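Local coordinates for UTP-glucose-1-phosphate uridylyltransferase 2 (Trypanosoma brucei, PDB 3GUE), which probably makes UDP-glucose and diphosphate from UTP and alpha-D-glucose 1-phosphate, as a nucleotidyltransferase of the UDPGP type 1 family, at residues A[18-24]-A[184-188]; A[378-383]-A[409-413]; A[425-430]-A[446-450]. All coordinates share one frame; numbering follows the deposited sequence.

Contact 1 (A[18-24]-A[184-188]); sequences KMQASGV and CEWVP. With UPG (uridine-5'-diphosphate-glucose), chain C.
Where the N-terminal helix 10-21 ends in a Schellman motif, its last turn packs on Trp186 of the short strand 186-187, an outermost strand of a four-stranded antiparallel sheet beside the nucleotide-sugar site. The six-membered half of the indole packs against the last turn of the helix. Its CH2 corner meets the backbone carbonyl of Lys18, with Lys18 O 3.6 Å from Trp186 CH2 and in the plane of the ring, at its edge. Lys18 runs alongside the indole, the two side chains pointing opposite ways, and Lys18 CG lies 3.8 Å from Trp186 CZ2. With CG anti to the backbone N (chi1 -176°) and an extended chain beyond, the lysine carries its amine past the ring to Glu185. There Lys18 NZ forms a salt bridge of 3.1 Å to Glu185 OE1, reached from well above the carboxylate plane, while Glu185 OE2 takes the backbone N-H of Tyr178. A water accepts from Lys18 NZ and can donate to Glu185 O, a second link between the same two residues. Val24 CG2 lies 4.1 Å from Trp186 CZ3, a corner that Met19 CG also approaches. Ser22 OG comes in obliquely near CZ2, and Arg164, which binds that hydroxyl weakly, also makes a cation-pi contact with the indole. The helix end itself is tied off at Met19 O, which Ser22 N and Val24 N reach from opposite faces of its plane; Gly23 between them has positive phi (86°). Two residues beyond the tryptophan, the chain has left the strand and entered the UDP-glucose pocket, where Pro188 CB lies 3.3 Å from O4 of the uracil.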
ATOM      1  N   LYS A  18     -28.202  -3.219   4.478  1.00 25.35           N
ATOM      2  CA  LYS A  18     -27.585  -2.705   3.258  1.00 25.14           C
ATOM      3  C   LYS A  18     -26.460  -3.628   2.758  1.00 25.87           C
ATOM      4  O   LYS A  18     -26.285  -3.786   1.545  1.00 26.51           O
ATOM      5  CB  LYS A  18     -27.026  -1.294   3.497  1.00 24.99           C
ATOM      6  CG  LYS A  18     -26.446  -0.611   2.259  1.00 25.73           C
ATOM      7  CD  LYS A  18     -26.057   0.842   2.532  1.00 24.02           C
ATOM      8  CE  LYS A  18     -25.980   1.665   1.226  1.00 22.74           C
ATOM      9  NZ  LYS A  18     -25.802   3.111   1.590  1.00 22.50           N
ATOM     10  N   MET A  19     -25.683  -4.202   3.685  1.00 25.98           N
ATOM     11  CA  MET A  19     -24.605  -5.140   3.319  1.00 26.04           C
ATOM     12  C   MET A  19     -25.152  -6.452   2.760  1.00 26.04           C
ATOM     13  O   MET A  19     -24.714  -6.938   1.704  1.00 26.05           O
ATOM     14  CB  MET A  19     -23.657  -5.399   4.499  1.00 25.68           C
ATOM     15  CG  MET A  19     -22.796  -4.179   4.859  1.00 25.09           C
ATOM     16  SD  MET A  19     -21.856  -4.292   6.383  1.00 26.54           S
ATOM     17  CE  MET A  19     -20.364  -5.060   5.823  1.00 21.16           C
ATOM     18  N   GLN A  20     -26.113  -7.019   3.464  1.00 26.43           N
ATOM     19  CA  GLN A  20     -26.797  -8.216   2.997  1.00 27.07           C
ATOM     20  C   GLN A  20     -27.493  -7.989   1.632  1.00 27.40           C
ATOM     21  O   GLN A  20     -27.529  -8.892   0.792  1.00 26.41           O
ATOM     22  CB  GLN A  20     -27.798  -8.693   4.047  1.00 26.38           C
ATOM     23  CG  GLN A  20     -27.186  -9.274   5.305  1.00 26.00           C
ATOM     24  CD  GLN A  20     -28.246  -9.832   6.251  1.00 28.25           C
ATOM     25  OE1 GLN A  20     -29.436  -9.575   6.089  1.00 30.11           O
ATOM     26  NE2 GLN A  20     -27.816 -10.583   7.247  1.00 30.73           N
ATOM     27  N   ALA A  21     -28.027  -6.785   1.399  1.00 28.07           N
ATOM     28  CA  ALA A  21     -28.684  -6.468   0.107  1.00 28.82           C
ATOM     29  C   ALA A  21     -27.701  -6.452  -1.065  1.00 29.76           C
ATOM     30  O   ALA A  21     -28.095  -6.641  -2.213  1.00 30.92           O
ATOM     31  CB  ALA A  21     -29.417  -5.137   0.181  1.00 28.29           C
ATOM     32  N   SER A  22     -26.424  -6.216  -0.775  1.00 30.64           N
ATOM     33  CA  SER A  22     -25.411  -6.139  -1.822  1.00 31.28           C
ATOM     34  C   SER A  22     -24.548  -7.390  -1.933  1.00 31.77           C
ATOM     35  O   SER A  22     -23.610  -7.409  -2.724  1.00 32.58           O
ATOM     36  CB  SER A  22     -24.522  -4.900  -1.650  1.00 31.63           C
ATOM     37  OG  SER A  22     -24.999  -3.817  -2.446  1.00 32.15           O
ATOM     38  N   GLY A  23     -24.849  -8.427  -1.155  1.00 31.66           N
ATOM     39  CA  GLY A  23     -24.131  -9.702  -1.288  1.00 31.16           C
ATOM     40  C   GLY A  23     -22.831  -9.834  -0.496  1.00 30.86           C
ATOM     41  O   GLY A  23     -22.025 -10.737  -0.757  1.00 30.97           O
ATOM     42  N   VAL A  24     -22.643  -8.947   0.477  1.00 29.72           N
ATOM     43  CA  VAL A  24     -21.462  -8.950   1.349  1.00 28.51           C
ATOM     44  C   VAL A  24     -21.344 -10.219   2.218  1.00 28.74           C
ATOM     45  O   VAL A  24     -22.330 -10.724   2.789  1.00 28.01           O
ATOM     46  CB  VAL A  24     -21.410  -7.659   2.226  1.00 27.93           C
ATOM     47  CG1 VAL A  24     -20.119  -7.593   3.035  1.00 26.97           C
ATOM     48  CG2 VAL A  24     -21.545  -6.401   1.326  1.00 27.18           C
ATOM     49  N   CYS A 184     -20.102   5.927  -4.365  1.00 29.65           N
ATOM     50  CA  CYS A 184     -19.421   6.615  -3.267  1.00 29.11           C
ATOM     51  C   CYS A 184     -19.887   6.200  -1.871  1.00 28.80           C
ATOM     52  O   CYS A 184     -19.256   6.619  -0.893  1.00 29.21           O
ATOM     53  CB  CYS A 184     -19.566   8.138  -3.386  1.00 28.77           C
ATOM     54  SG  CYS A 184     -18.725   8.851  -4.824  1.00 32.96           S
ATOM     55  N   GLU A 185     -20.968   5.402  -1.780  1.00 27.24           N
ATOM     56  CA  GLU A 185     -21.552   4.939  -0.499  1.00 26.51           C
ATOM     57  C   GLU A 185     -20.766   3.774   0.161  1.00 26.16           C
ATOM     58  O   GLU A 185     -21.071   3.357   1.292  1.00 25.63           O
ATOM     59  CB  GLU A 185     -23.018   4.525  -0.690  1.00 26.27           C
ATOM     60  CG  GLU A 185     -23.979   5.661  -1.144  1.00 25.12           C
ATOM     61  CD  GLU A 185     -25.390   5.183  -1.517  1.00 25.81           C
ATOM     62  OE1 GLU A 185     -25.703   3.967  -1.416  1.00 24.37           O
ATOM     63  OE2 GLU A 185     -26.191   6.042  -1.929  1.00 24.97           O
ATOM     64  N   TRP A 186     -19.772   3.260  -0.562  1.00 25.16           N
ATOM     65  CA  TRP A 186     -19.069   2.030  -0.210  1.00 25.67           C
ATOM     66  C   TRP A 186     -17.559   2.223  -0.246  1.00 26.16           C
ATOM     67  O   TRP A 186     -17.084   2.994  -1.074  1.00 26.18           O
ATOM     68  CB  TRP A 186     -19.397   0.949  -1.242  1.00 24.47           C
ATOM     69  CG  TRP A 186     -20.788   0.541  -1.200  1.00 26.32           C
ATOM     70  CD1 TRP A 186     -21.825   1.066  -1.928  1.00 24.74           C
ATOM     71  CD2 TRP A 186     -21.341  -0.487  -0.381  1.00 26.97           C
ATOM     72  NE1 TRP A 186     -22.989   0.413  -1.611  1.00 26.29           N
ATOM     73  CE2 TRP A 186     -22.725  -0.544  -0.666  1.00 24.23           C
ATOM     74  CE3 TRP A 186     -20.798  -1.373   0.567  1.00 26.36           C
ATOM     75  CZ2 TRP A 186     -23.583  -1.440  -0.032  1.00 25.13           C
ATOM     76  CZ3 TRP A 186     -21.643  -2.262   1.204  1.00 25.34           C
ATOM     77  CH2 TRP A 186     -23.034  -2.307   0.880  1.00 26.00           C
ATOM     78  N   VAL A 187     -16.833   1.496   0.609  1.00 26.17           N
ATOM     79  CA  VAL A 187     -15.348   1.338   0.487  1.00 27.39           C
ATOM     80  C   VAL A 187     -14.882  -0.076   0.805  1.00 27.02           C
ATOM     81  O   VAL A 187     -15.439  -0.689   1.701  1.00 26.40           O
ATOM     82  CB  VAL A 187     -14.545   2.249   1.434  1.00 26.94           C
ATOM     83  CG1 VAL A 187     -14.386   3.615   0.842  1.00 28.71           C
ATOM     84  CG2 VAL A 187     -15.166   2.299   2.828  1.00 29.04           C
ATOM     85  N   PRO A 188     -13.816  -0.560   0.111  1.00 26.98           N
ATOM     86  CA  PRO A 188     -13.151  -1.811   0.518  1.00 26.90           C
ATOM     87  C   PRO A 188     -12.611  -1.583   1.938  1.00 26.57           C
ATOM     88  O   PRO A 188     -12.126  -0.481   2.217  1.00 26.69           O
ATOM     89  CB  PRO A 188     -11.991  -1.953  -0.490  1.00 26.97           C
ATOM     90  CG  PRO A 188     -11.777  -0.570  -1.046  1.00 25.35           C
ATOM     91  CD  PRO A 188     -13.162   0.036  -1.070  1.00 27.11           C
TER
HETATM   92  N1  UPG C 484      -5.614  -1.981  -0.942  1.00 21.25           N
HETATM   93  C2  UPG C 484      -6.476  -3.087  -1.088  1.00 21.84           C
HETATM   94  N3  UPG C 484      -7.662  -3.064  -0.376  1.00 23.09           N
HETATM   95  C4  UPG C 484      -8.023  -2.031   0.455  1.00 23.06           C
HETATM   96  C5  UPG C 484      -7.164  -0.938   0.623  1.00 23.85           C
HETATM   97  C6  UPG C 484      -5.955  -0.903  -0.066  1.00 22.35           C
HETATM   98  O2  UPG C 484      -6.260  -4.057  -1.830  1.00 19.71           O
HETATM   99  O4  UPG C 484      -9.117  -2.113   1.031  1.00 21.14           O
HETATM  100  C1C UPG C 484      -4.314  -1.955  -1.687  1.00 20.87           C
HETATM  101  C2C UPG C 484      -3.896  -0.707  -2.470  1.00 19.46           C
HETATM  102  O2C UPG C 484      -4.524  -0.678  -3.759  1.00 17.26           O
HETATM  103  C3C UPG C 484      -2.398  -0.970  -2.600  1.00 19.19           C
HETATM  104  C4C UPG C 484      -2.053  -1.574  -1.248  1.00 18.49           C
HETATM  105  O4C UPG C 484      -3.287  -2.102  -0.691  1.00 16.57           O
HETATM  106  O3C UPG C 484      -2.187  -1.967  -3.598  1.00 20.36           O
HETATM  107  C5C UPG C 484      -1.511  -0.495  -0.254  1.00 17.44           C
HETATM  108  O5C UPG C 484      -2.470   0.452   0.135  1.00 15.94           O
HETATM  109  PA  UPG C 484      -2.085   2.013   0.279  1.00 18.72           P
HETATM  110  O1A UPG C 484      -1.337   2.339  -0.968  1.00 20.56           O
HETATM  111  O2A UPG C 484      -3.244   2.828   0.661  1.00 20.57           O
HETATM  112  O3A UPG C 484      -0.991   1.972   1.508  1.00 19.64           O
HETATM  113  PB  UPG C 484      -1.288   2.107   3.102  1.00 21.38           P
HETATM  114  O1B UPG C 484      -2.324   1.123   3.458  1.00 17.81           O
HETATM  115  O2B UPG C 484      -1.457   3.540   3.499  1.00 17.01           O
HETATM  116  O3B UPG C 484       0.165   1.706   3.650  1.00 17.61           O
HETATM  117  C1' UPG C 484       0.656   0.333   3.425  1.00 17.06           C
HETATM  118  C2' UPG C 484       0.927  -0.318   4.774  1.00 20.54           C
HETATM  119  C3' UPG C 484       1.931   0.557   5.514  1.00 20.13           C
HETATM  120  C4' UPG C 484       3.229   0.630   4.693  1.00 19.24           C
HETATM  121  C5' UPG C 484       2.936   1.179   3.274  1.00 20.96           C
HETATM  122  C6' UPG C 484       4.119   0.963   2.367  1.00 20.78           C
HETATM  123  O2' UPG C 484      -0.278  -0.427   5.554  1.00 22.23           O
HETATM  124  O3' UPG C 484       2.130   0.035   6.817  1.00 17.24           O
HETATM  125  O4' UPG C 484       4.185   1.454   5.341  1.00 20.50           O
HETATM  126  O5' UPG C 484       1.841   0.481   2.619  1.00 19.65           O
HETATM  127  O6' UPG C 484       3.984   1.793   1.212  1.00 20.23           O
HETATM  128  O   HOH W   1     -23.349   3.493   2.678  1.00 25.13           O

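Contact 2 (A[378-383]-A[409-413]); sequences CSDLLA and AIDLD
Ile410 and Leu412, on the same side of strand 409-412, straddle Ser379 of helix 378-385, which packs here on an end strand of the C-terminal parallel beta-helix, left-handed as in other UDPGP-family enzymes. The strand is an edge of the parallel sheet that continues through 437-443, 458-462 and 480-483; the axes of segment 378-383 and strand 409-412 are 132° apart in direction and 8.1 Å at closest approach. Ser379 is the bump: its small CB fits between the two larger side chains, with Ser379 CB 3.9 Å from Ile410 CG2 and 4.0 Å from Leu412 CG. The two aliphatic chains reach past it along the helix surface. Ile410 sends CD1 one turn on, to Ala383 CB at 3.6 Å, where the small methyl provides a shallow seat, and that same CD1 also rests against the backbone carbonyl of Ser379. Leu412 lays CD1 over the backbone of Ser379, close to CA. One turn on from Cys378, Leu382, with CG anti to its own N (chi1 170°), puts CD2 between the strand's two side chains: Leu382 CD2 is 3.7 Å from Ile410 CG2 and also meets Leu412 CD1, crossing both partners at a slant. Leu434 backs Leu382 and Ile410, and Phe423 of helix 420-427 covers Cys378 and Leu382, so this apolar patch continues into the next helix. At the polar margin, Ser379 OG has its bond to Thr377 OG1 and shares a water with the strand. That water lies 2.8 Å from Ser379 OG, accepts from Leu412 N and donates a longer bond of 3.3 Å to Ile410 O.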
ATOM      1  N   CYS A 378       1.251  11.595  -5.577  1.00 24.65           N
ATOM      2  CA  CYS A 378       1.694  12.083  -6.876  1.00 25.35           C
ATOM      3  C   CYS A 378       3.172  12.490  -6.809  1.00 25.63           C
ATOM      4  O   CYS A 378       3.869  12.348  -7.803  1.00 25.28           O
ATOM      5  CB  CYS A 378       0.815  13.244  -7.368  1.00 25.89           C
ATOM      6  SG  CYS A 378      -0.828  12.821  -7.993  1.00 24.53           S
ATOM      7  N   SER A 379       3.637  12.956  -5.634  1.00 26.69           N
ATOM      8  CA  SER A 379       5.075  13.157  -5.361  1.00 27.28           C
ATOM      9  C   SER A 379       5.940  11.914  -5.512  1.00 26.56           C
ATOM     10  O   SER A 379       7.034  11.996  -6.074  1.00 26.86           O
ATOM     11  CB  SER A 379       5.374  13.866  -4.016  1.00 28.54           C
ATOM     12  OG  SER A 379       4.588  13.404  -2.922  1.00 31.14           O
ATOM     13  N   ASP A 380       5.425  10.784  -5.036  1.00 26.56           N
ATOM     14  CA  ASP A 380       6.037   9.471  -5.206  1.00 25.90           C
ATOM     15  C   ASP A 380       6.050   9.058  -6.658  1.00 25.70           C
ATOM     16  O   ASP A 380       7.058   8.490  -7.156  1.00 25.64           O
ATOM     17  CB  ASP A 380       5.261   8.404  -4.426  1.00 25.70           C
ATOM     18  CG  ASP A 380       5.395   8.510  -2.906  1.00 25.95           C
ATOM     19  OD1 ASP A 380       6.413   8.966  -2.385  1.00 26.42           O
ATOM     20  OD2 ASP A 380       4.442   8.096  -2.207  1.00 28.15           O
ATOM     21  N   LEU A 381       4.925   9.329  -7.322  1.00 25.05           N
ATOM     22  CA  LEU A 381       4.719   9.012  -8.749  1.00 25.02           C
ATOM     23  C   LEU A 381       5.690   9.746  -9.642  1.00 24.66           C
ATOM     24  O   LEU A 381       6.200   9.164 -10.597  1.00 23.19           O
ATOM     25  CB  LEU A 381       3.302   9.347  -9.184  1.00 24.11           C
ATOM     26  CG  LEU A 381       2.971   9.005 -10.643  1.00 24.44           C
ATOM     27  CD1 LEU A 381       3.123   7.487 -10.858  1.00 24.97           C
ATOM     28  CD2 LEU A 381       1.546   9.516 -10.957  1.00 22.60           C
ATOM     29  N   LEU A 382       5.881  11.040  -9.354  1.00 24.63           N
ATOM     30  CA  LEU A 382       6.911  11.848  -9.981  1.00 25.38           C
ATOM     31  C   LEU A 382       8.295  11.196  -9.889  1.00 26.58           C
ATOM     32  O   LEU A 382       9.037  11.160 -10.904  1.00 27.37           O
ATOM     33  CB  LEU A 382       6.958  13.260  -9.351  1.00 24.82           C
ATOM     34  CG  LEU A 382       8.114  14.213  -9.703  1.00 23.30           C
ATOM     35  CD1 LEU A 382       8.211  14.407 -11.223  1.00 25.46           C
ATOM     36  CD2 LEU A 382       7.925  15.579  -8.989  1.00 23.88           C
ATOM     37  N   ALA A 383       8.645  10.706  -8.690  1.00 26.39           N
ATOM     38  CA  ALA A 383       9.976  10.116  -8.469  1.00 27.16           C
ATOM     39  C   ALA A 383      10.101   8.811  -9.265  1.00 27.23           C
ATOM     40  O   ALA A 383      11.122   8.591  -9.929  1.00 26.42           O
ATOM     41  CB  ALA A 383      10.272   9.873  -6.975  1.00 27.44           C
ATOM     42  N   ALA A 409      13.680  13.662  -1.723  1.00 28.94           N
ATOM     43  CA  ALA A 409      12.560  14.040  -0.863  1.00 28.58           C
ATOM     44  C   ALA A 409      11.705  15.102  -1.585  1.00 28.20           C
ATOM     45  O   ALA A 409      12.057  16.290  -1.625  1.00 27.79           O
ATOM     46  CB  ALA A 409      13.053  14.537   0.490  1.00 28.08           C
ATOM     47  N   ILE A 410      10.590  14.668  -2.154  1.00 28.30           N
ATOM     48  CA  ILE A 410       9.746  15.535  -3.017  1.00 28.67           C
ATOM     49  C   ILE A 410       8.498  16.054  -2.259  1.00 29.24           C
ATOM     50  O   ILE A 410       7.620  15.264  -1.859  1.00 28.06           O
ATOM     51  CB  ILE A 410       9.364  14.811  -4.339  1.00 28.55           C
ATOM     52  CG1 ILE A 410      10.616  14.246  -5.035  1.00 27.62           C
ATOM     53  CG2 ILE A 410       8.559  15.763  -5.304  1.00 28.16           C
ATOM     54  CD1 ILE A 410      10.336  13.357  -6.268  1.00 30.86           C
ATOM     55  N   ASP A 411       8.447  17.380  -2.069  1.00 28.85           N
ATOM     56  CA  ASP A 411       7.297  18.060  -1.454  1.00 29.12           C
ATOM     57  C   ASP A 411       6.579  18.899  -2.519  1.00 28.90           C
ATOM     58  O   ASP A 411       7.063  19.967  -2.973  1.00 28.35           O
ATOM     59  CB  ASP A 411       7.727  18.911  -0.249  1.00 28.97           C
ATOM     60  CG  ASP A 411       6.582  19.725   0.371  1.00 30.00           C
ATOM     61  OD1 ASP A 411       5.414  19.659  -0.055  1.00 30.28           O
ATOM     62  OD2 ASP A 411       6.861  20.474   1.314  1.00 30.84           O
ATOM     63  N   LEU A 412       5.430  18.382  -2.935  1.00 28.03           N
ATOM     64  CA  LEU A 412       4.618  19.048  -3.950  1.00 27.69           C
ATOM     65  C   LEU A 412       3.415  19.722  -3.246  1.00 27.35           C
ATOM     66  O   LEU A 412       2.685  19.065  -2.498  1.00 25.59           O
ATOM     67  CB  LEU A 412       4.182  18.051  -5.033  1.00 27.19           C
ATOM     68  CG  LEU A 412       5.214  17.390  -5.992  1.00 28.16           C
ATOM     69  CD1 LEU A 412       4.563  16.505  -7.050  1.00 30.29           C
ATOM     70  CD2 LEU A 412       6.124  18.428  -6.674  1.00 28.31           C
ATOM     71  N   ASP A 413       3.266  21.034  -3.476  1.00 27.03           N
ATOM     72  CA  ASP A 413       2.180  21.870  -2.969  1.00 26.49           C
ATOM     73  C   ASP A 413       0.842  21.105  -2.965  1.00 26.96           C
ATOM     74  O   ASP A 413       0.319  20.721  -4.033  1.00 26.18           O
ATOM     75  CB  ASP A 413       2.085  23.142  -3.846  1.00 26.42           C
ATOM     76  CG  ASP A 413       1.211  24.212  -3.257  1.00 26.09           C
ATOM     77  OD1 ASP A 413       0.243  23.860  -2.525  1.00 26.38           O
ATOM     78  OD2 ASP A 413       1.460  25.416  -3.560  1.00 21.38           O
TER
HETATM   79  O   HOH W   2       4.428  15.975  -1.781  1.00 29.85           O

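Contact 3 (A[425-430]-A[446-450]); sequences KLVKGG and VEFGA
A single water is gripped by three backbone groups here: it lies 2.6 Å from Lys425 O and 2.9 Å from Phe448 O, able to donate to either, and accepts from Gly429 N. It thus joins helix 420-427, the type I turn Val427 to Gly430 and strand 446-448. Beside it runs a direct bond between the segments, Phe448 N to Leu426 O, 3.0 Å long, with the donor tilted 19° from the carbonyl plane. Leu426 and Phe448 lie side by side and point the same way. Leu426 CD1 packs on the ring at CE2 and also on Val446 CG1, 3.9 Å away, while Leu426 O sits at the ring's edge. Val446 O takes a CA-H...O contact from Leu426. On the outer side, Glu447 CG passes 3.3 Å from Lys425 O, and the extended Glu447 chain brings its carboxylate to Lys428, whose own chain bends at chi3 (-71°) to place Lys428 NZ and Glu447 OE1 in a 3.5 Å salt bridge. Beyond the turn, Gly430 CA gives a second CA-H...O contact to Gly449 O. On its other side strand 446-448 pairs in parallel with 468-470, its Val446 and Phe448 resting on Ile460 of strand 458-462, so helix 420-427 and its turn border this small sheet while Tyr417 leans on Leu426.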
ATOM      1  N   LYS A 425      -0.433  18.938 -14.892  1.00 26.67           N
ATOM      2  CA  LYS A 425       0.180  20.171 -15.391  1.00 27.42           C
ATOM      3  C   LYS A 425       1.688  20.293 -15.131  1.00 26.94           C
ATOM      4  O   LYS A 425       2.435  20.864 -15.957  1.00 26.61           O
ATOM      5  CB  LYS A 425      -0.594  21.408 -14.909  1.00 27.50           C
ATOM      6  CG  LYS A 425      -1.698  21.795 -15.930  1.00 30.90           C
ATOM      7  CD  LYS A 425      -2.936  22.410 -15.314  1.00 34.71           C
ATOM      8  CE  LYS A 425      -4.054  21.380 -15.205  1.00 37.39           C
ATOM      9  NZ  LYS A 425      -4.832  21.239 -16.496  1.00 40.10           N
ATOM     10  N   LEU A 426       2.133  19.748 -13.993  1.00 26.38           N
ATOM     11  CA  LEU A 426       3.537  19.809 -13.585  1.00 25.93           C
ATOM     12  C   LEU A 426       4.497  19.087 -14.558  1.00 26.21           C
ATOM     13  O   LEU A 426       5.575  19.611 -14.888  1.00 25.73           O
ATOM     14  CB  LEU A 426       3.697  19.250 -12.154  1.00 26.18           C
ATOM     15  CG  LEU A 426       5.092  19.316 -11.547  1.00 25.80           C
ATOM     16  CD1 LEU A 426       5.474  20.808 -11.386  1.00 26.99           C
ATOM     17  CD2 LEU A 426       5.193  18.589 -10.187  1.00 26.01           C
ATOM     18  N   VAL A 427       4.098  17.883 -14.986  1.00 25.43           N
ATOM     19  CA  VAL A 427       4.895  17.007 -15.835  1.00 25.37           C
ATOM     20  C   VAL A 427       4.426  16.973 -17.309  1.00 26.16           C
ATOM     21  O   VAL A 427       5.012  16.260 -18.133  1.00 26.92           O
ATOM     22  CB  VAL A 427       4.848  15.549 -15.324  1.00 24.71           C
ATOM     23  CG1 VAL A 427       5.748  15.356 -14.105  1.00 25.77           C
ATOM     24  CG2 VAL A 427       3.413  15.113 -15.044  1.00 22.68           C
ATOM     25  N   LYS A 428       3.367  17.720 -17.613  1.00 26.44           N
ATOM     26  CA  LYS A 428       2.790  17.821 -18.950  1.00 27.02           C
ATOM     27  C   LYS A 428       3.862  17.978 -20.031  1.00 26.99           C
ATOM     28  O   LYS A 428       3.890  17.237 -21.009  1.00 26.49           O
ATOM     29  CB  LYS A 428       1.855  19.034 -18.968  1.00 27.78           C
ATOM     30  CG  LYS A 428       1.247  19.374 -20.285  1.00 29.73           C
ATOM     31  CD  LYS A 428       0.903  20.851 -20.330  1.00 32.42           C
ATOM     32  CE  LYS A 428      -0.261  21.207 -19.437  1.00 32.54           C
ATOM     33  NZ  LYS A 428      -0.376  22.694 -19.356  1.00 32.37           N
ATOM     34  N   GLY A 429       4.735  18.965 -19.848  1.00 26.76           N
ATOM     35  CA  GLY A 429       5.778  19.251 -20.835  1.00 27.44           C
ATOM     36  C   GLY A 429       7.076  18.517 -20.577  1.00 27.70           C
ATOM     37  O   GLY A 429       8.075  18.759 -21.261  1.00 27.64           O
ATOM     38  N   GLY A 430       7.064  17.629 -19.580  1.00 27.79           N
ATOM     39  CA  GLY A 430       8.242  16.844 -19.241  1.00 27.85           C
ATOM     40  C   GLY A 430       8.419  16.417 -17.796  1.00 27.68           C
ATOM     41  O   GLY A 430       8.250  17.203 -16.859  1.00 27.61           O
ATOM     42  N   VAL A 446       3.336  25.540 -11.384  1.00 24.04           N
ATOM     43  CA  VAL A 446       4.662  25.319 -11.972  1.00 24.44           C
ATOM     44  C   VAL A 446       4.539  24.228 -13.015  1.00 25.43           C
ATOM     45  O   VAL A 446       3.795  23.251 -12.837  1.00 24.91           O
ATOM     46  CB  VAL A 446       5.745  24.953 -10.876  1.00 24.10           C
ATOM     47  CG1 VAL A 446       7.011  24.375 -11.463  1.00 24.24           C
ATOM     48  CG2 VAL A 446       6.076  26.158  -9.981  1.00 21.88           C
ATOM     49  N   GLU A 447       5.266  24.412 -14.115  1.00 26.60           N
ATOM     50  CA  GLU A 447       5.207  23.511 -15.267  1.00 27.42           C
ATOM     51  C   GLU A 447       6.610  23.240 -15.842  1.00 27.36           C
ATOM     52  O   GLU A 447       7.223  24.133 -16.435  1.00 27.49           O
ATOM     53  CB  GLU A 447       4.281  24.090 -16.338  1.00 27.72           C
ATOM     54  CG  GLU A 447       2.772  24.112 -15.982  1.00 27.87           C
ATOM     55  CD  GLU A 447       1.898  24.655 -17.099  1.00 29.20           C
ATOM     56  OE1 GLU A 447       2.324  24.666 -18.282  1.00 30.92           O
ATOM     57  OE2 GLU A 447       0.762  25.077 -16.795  1.00 31.82           O
ATOM     58  N   PHE A 448       7.109  22.019 -15.641  1.00 27.02           N
ATOM     59  CA  PHE A 448       8.352  21.556 -16.277  1.00 27.20           C
ATOM     60  C   PHE A 448       8.155  21.390 -17.764  1.00 27.30           C
ATOM     61  O   PHE A 448       7.105  20.928 -18.202  1.00 27.35           O
ATOM     62  CB  PHE A 448       8.825  20.211 -15.702  1.00 27.34           C
ATOM     63  CG  PHE A 448       9.352  20.305 -14.304  1.00 26.89           C
ATOM     64  CD1 PHE A 448      10.612  20.861 -14.053  1.00 24.50           C
ATOM     65  CD2 PHE A 448       8.587  19.854 -13.235  1.00 28.28           C
ATOM     66  CE1 PHE A 448      11.101  20.963 -12.750  1.00 27.70           C
ATOM     67  CE2 PHE A 448       9.068  19.946 -11.903  1.00 28.48           C
ATOM     68  CZ  PHE A 448      10.320  20.502 -11.665  1.00 27.47           C
ATOM     69  N   GLY A 449       9.173  21.792 -18.524  1.00 27.05           N
ATOM     70  CA  GLY A 449       9.294  21.453 -19.926  1.00 27.21           C
ATOM     71  C   GLY A 449      10.244  20.271 -20.030  1.00 27.37           C
ATOM     72  O   GLY A 449      10.359  19.471 -19.092  1.00 27.21           O
ATOM     73  N   ALA A 450      10.947  20.189 -21.157  1.00 27.01           N
ATOM     74  CA  ALA A 450      11.726  19.008 -21.519  1.00 27.58           C
ATOM     75  C   ALA A 450      13.196  19.053 -21.071  1.00 27.83           C
ATOM     76  O   ALA A 450      13.814  20.126 -20.962  1.00 26.96           O
ATOM     77  CB  ALA A 450      11.608  18.733 -23.043  1.00 27.68           C
TER
HETATM   78  O   HOH W   3       4.278  20.888 -17.829  1.00 22.33           O

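The chain first closes contact 1, bringing the end of helix 10-21 against strand 186-187 across about 160 residues that hold part of the sugar-nucleotide pocket. The two later contacts follow in series, with no nesting or crossing. Contact 2 joins helix 378-385 to strand 409-412, an edge strand of the C-terminal parallel sheet, with 25 residues between segments 378-383 and 409-413; contact 3 joins helix 420-427 to strand 446-448, with 15 between segments 425-430 and 446-450. These two share a core: Leu412 CD2 lies 3.6 Å from Leu426 CD2, and Leu382 touches Val427. Contact 1 stands apart, its centre about 34 Å from that of contact 2 and 40 Å from that of contact 3.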